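Local atomic coordinates of mevalonate kinase (Staphylococcus aureus, PDB entry 2X7I), a protein that probably catalyses the ATP-dependent phosphorylation of mevalonate, an early step of the mevalonate route to isoprenoids. Residues I39-E44 against V89-N94. Sequence-based numbering, arbitrary orientation.
Sequences IKVLIE and VTIQTN
V41 and I91 stand side by side and point the same way from a non-hydrogen-bonded antiparallel pair, CG2 of V41 lying 4.1 Å from CG1 of I91. The V41 branch, anti to the carbonyl carbon, leans across to the I91 side chain, while I91 CG1 stands up from the sheet (chi1 -55°) and meets it from the side. I39 continues this apolar row: its CG2 meets I91 CG2 at 4.2 Å, while its other branch runs alongside T93 and brings CD1 to 3.7 Å from T93 OG1. That hydroxyl has its polar partner beyond the strand, in a hydrogen bond with the backbone N of L95. At the other end CG2 of I43 packs on CG2 of V89, 4.3 Å away. I39 and V41 also touch helix 103-119, so the row forms part of the sheet-helix core of the N-terminal domain of a GHMP kinase; strand 29-45 is flanked here by strands 6-16 and 87-93. Across the opposite face, K40 and Q92 cross obliquely, the aliphatic CD of K40 passing 3.8 Å from the amide NE2 of Q92. A weak hydrogen bond joins OE1 of the same amide to Y59. Between the faces, K40 and Q92 exchange two backbone hydrogen bonds, as do L42 and T90, the L42 N to T90 O bond measuring 2.8 Å. Beside T90, a water lies 2.8 Å from its OG1 and donates a hydrogen bond to OE1 of E44 at 3.0 Å, linking the two side chains across the strands.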
ATOM      1  N   ILE A  39       4.469  -2.162  -8.747  1.00 55.30           N
ATOM      2  CA  ILE A  39       4.133  -1.385  -9.917  1.00 54.47           C
ATOM      3  C   ILE A  39       5.406  -1.200 -10.737  1.00 55.20           C
ATOM      4  O   ILE A  39       6.426  -0.770 -10.195  1.00 55.79           O
ATOM      5  CB  ILE A  39       3.535  -0.029  -9.527  1.00 52.91           C
ATOM      6  CG1 ILE A  39       2.212  -0.252  -8.782  1.00 52.35           C
ATOM      7  CG2 ILE A  39       3.351   0.848 -10.751  1.00 52.22           C
ATOM      8  CD1 ILE A  39       1.136   0.787  -9.064  1.00 52.20           C
ATOM      9  N   LYS A  40       5.339  -1.542 -12.026  1.00 55.27           N
ATOM     10  CA  LYS A  40       6.454  -1.389 -12.957  1.00 55.71           C
ATOM     11  C   LYS A  40       6.079  -0.399 -14.063  1.00 54.26           C
ATOM     12  O   LYS A  40       5.011  -0.520 -14.666  1.00 53.57           O
ATOM     13  CB  LYS A  40       6.793  -2.731 -13.612  1.00 57.61           C
ATOM     14  CG  LYS A  40       7.129  -3.868 -12.650  1.00 59.31           C
ATOM     15  CD  LYS A  40       7.295  -5.175 -13.406  1.00 61.56           C
ATOM     16  CE  LYS A  40       7.750  -6.305 -12.493  1.00 64.13           C
ATOM     17  NZ  LYS A  40       6.723  -6.647 -11.458  1.00 63.94           N
ATOM     18  N   VAL A  41       6.966   0.554 -14.341  1.00 53.13           N
ATOM     19  CA  VAL A  41       6.786   1.479 -15.458  1.00 52.21           C
ATOM     20  C   VAL A  41       7.952   1.360 -16.442  1.00 53.67           C
ATOM     21  O   VAL A  41       9.116   1.346 -16.042  1.00 54.35           O
ATOM     22  CB  VAL A  41       6.640   2.955 -14.974  1.00 51.02           C
ATOM     23  CG1 VAL A  41       6.624   3.925 -16.168  1.00 50.15           C
ATOM     24  CG2 VAL A  41       5.382   3.112 -14.110  1.00 48.01           C
ATOM     25  N   LEU A  42       7.623   1.266 -17.727  1.00 54.15           N
ATOM     26  CA  LEU A  42       8.611   1.269 -18.803  1.00 55.86           C
ATOM     27  C   LEU A  42       8.300   2.419 -19.765  1.00 55.70           C
ATOM     28  O   LEU A  42       7.162   2.581 -20.192  1.00 54.55           O
ATOM     29  CB  LEU A  42       8.591  -0.068 -19.549  1.00 56.96           C
ATOM     30  CG  LEU A  42       9.478  -0.176 -20.794  1.00 59.82           C
ATOM     31  CD1 LEU A  42      10.964  -0.036 -20.451  1.00 61.28           C
ATOM     32  CD2 LEU A  42       9.215  -1.496 -21.527  1.00 61.31           C
ATOM     33  N   ILE A  43       9.323   3.206 -20.093  1.00 56.87           N
ATOM     34  CA  ILE A  43       9.213   4.305 -21.050  1.00 57.39           C
ATOM     35  C   ILE A  43      10.185   4.031 -22.186  1.00 60.26           C
ATOM     36  O   ILE A  43      11.390   3.973 -21.954  1.00 61.41           O
ATOM     37  CB  ILE A  43       9.570   5.670 -20.405  1.00 56.62           C
ATOM     38  CG1 ILE A  43       8.835   5.845 -19.069  1.00 54.37           C
ATOM     39  CG2 ILE A  43       9.263   6.811 -21.378  1.00 56.08           C
ATOM     40  CD1 ILE A  43       8.977   7.225 -18.437  1.00 53.33           C
ATOM     41  N   GLU A  44       9.659   3.862 -23.399  1.00 61.88           N
ATOM     42  CA  GLU A  44      10.466   3.538 -24.579  1.00 65.09           C
ATOM     43  C   GLU A  44      10.340   4.572 -25.689  1.00 65.74           C
ATOM     44  O   GLU A  44       9.248   4.780 -26.216  1.00 64.64           O
ATOM     45  CB  GLU A  44      10.015   2.205 -25.175  1.00 66.31           C
ATOM     46  CG  GLU A  44      10.217   0.995 -24.287  1.00 68.23           C
ATOM     47  CD  GLU A  44       9.643  -0.267 -24.914  1.00 71.03           C
ATOM     48  OE1 GLU A  44       8.397  -0.450 -24.838  1.00 71.77           O
ATOM     49  OE2 GLU A  44      10.433  -1.059 -25.479  1.00 71.45           O
ATOM     50  N   VAL A  89       4.648   4.041 -23.380  1.00 52.87           N
ATOM     51  CA  VAL A  89       4.675   3.948 -21.926  1.00 52.04           C
ATOM     52  C   VAL A  89       3.815   2.769 -21.489  1.00 52.36           C
ATOM     53  O   VAL A  89       2.670   2.629 -21.919  1.00 51.83           O
ATOM     54  CB  VAL A  89       4.162   5.230 -21.269  1.00 50.49           C
ATOM     55  CG1 VAL A  89       4.186   5.092 -19.751  1.00 49.88           C
ATOM     56  CG2 VAL A  89       5.003   6.422 -21.713  1.00 49.87           C
ATOM     57  N   THR A  90       4.392   1.921 -20.643  1.00 53.50           N
ATOM     58  CA  THR A  90       3.736   0.717 -20.141  1.00 54.11           C
ATOM     59  C   THR A  90       3.781   0.747 -18.610  1.00 53.51           C
ATOM     60  O   THR A  90       4.822   1.025 -18.017  1.00 53.53           O
ATOM     61  CB  THR A  90       4.420  -0.562 -20.674  1.00 55.68           C
ATOM     62  OG1 THR A  90       4.421  -0.555 -22.113  1.00 57.10           O
ATOM     63  CG2 THR A  90       3.688  -1.808 -20.192  1.00 56.68           C
ATOM     64  N   ILE A  91       2.629   0.515 -17.987  1.00 53.04           N
ATOM     65  CA  ILE A  91       2.491   0.470 -16.535  1.00 52.48           C
ATOM     66  C   ILE A  91       1.882  -0.885 -16.222  1.00 53.03           C
ATOM     67  O   ILE A  91       0.874  -1.251 -16.813  1.00 53.20           O
ATOM     68  CB  ILE A  91       1.538   1.585 -15.999  1.00 51.41           C
ATOM     69  CG1 ILE A  91       1.984   2.963 -16.474  1.00 52.11           C
ATOM     70  CG2 ILE A  91       1.494   1.596 -14.463  1.00 50.30           C
ATOM     71  CD1 ILE A  91       0.867   3.774 -17.114  1.00 53.49           C
ATOM     72  N   GLN A  92       2.511  -1.643 -15.331  1.00 53.55           N
ATOM     73  CA  GLN A  92       1.951  -2.910 -14.867  1.00 54.53           C
ATOM     74  C   GLN A  92       1.673  -2.788 -13.379  1.00 53.69           C
ATOM     75  O   GLN A  92       2.529  -2.336 -12.641  1.00 53.33           O
ATOM     76  CB  GLN A  92       2.928  -4.070 -15.093  1.00 56.08           C
ATOM     77  CG  GLN A  92       3.387  -4.283 -16.525  1.00 57.83           C
ATOM     78  CD  GLN A  92       4.491  -5.322 -16.619  1.00 59.80           C
ATOM     79  OE1 GLN A  92       4.241  -6.520 -16.512  1.00 62.12           O
ATOM     80  NE2 GLN A  92       5.721  -4.864 -16.802  1.00 59.98           N
ATOM     81  N   THR A  93       0.479  -3.179 -12.939  1.00 54.01           N
ATOM     82  CA  THR A  93       0.169  -3.152 -11.513  1.00 53.63           C
ATOM     83  C   THR A  93      -0.462  -4.425 -10.956  1.00 54.72           C
ATOM     84  O   THR A  93      -1.348  -5.037 -11.555  1.00 55.15           O
ATOM     85  CB  THR A  93      -0.720  -1.954 -11.104  1.00 52.46           C
ATOM     86  OG1 THR A  93      -1.091  -2.109  -9.728  1.00 52.82           O
ATOM     87  CG2 THR A  93      -1.985  -1.856 -11.953  1.00 51.70           C
ATOM     88  N   ASN A  94      -0.006  -4.741  -9.752  1.00 55.20           N
ATOM     89  CA  ASN A  94      -0.446  -5.858  -8.941  1.00 56.66           C
ATOM     90  C   ASN A  94      -1.520  -5.446  -7.915  1.00 55.78           C
ATOM     91  O   ASN A  94      -2.085  -6.294  -7.211  1.00 56.56           O
ATOM     92  CB  ASN A  94       0.784  -6.345  -8.161  1.00 57.58           C
ATOM     93  CG  ASN A  94       0.600  -7.705  -7.583  1.00 60.23           C
ATOM     94  OD1 ASN A  94      -0.361  -8.401  -7.918  1.00 66.16           O
ATOM     95  ND2 ASN A  94       1.517  -8.111  -6.714  1.00 60.22           N
TER
HETATM   96  O   HOH W   1       6.655   0.936 -22.829  1.00 38.43           O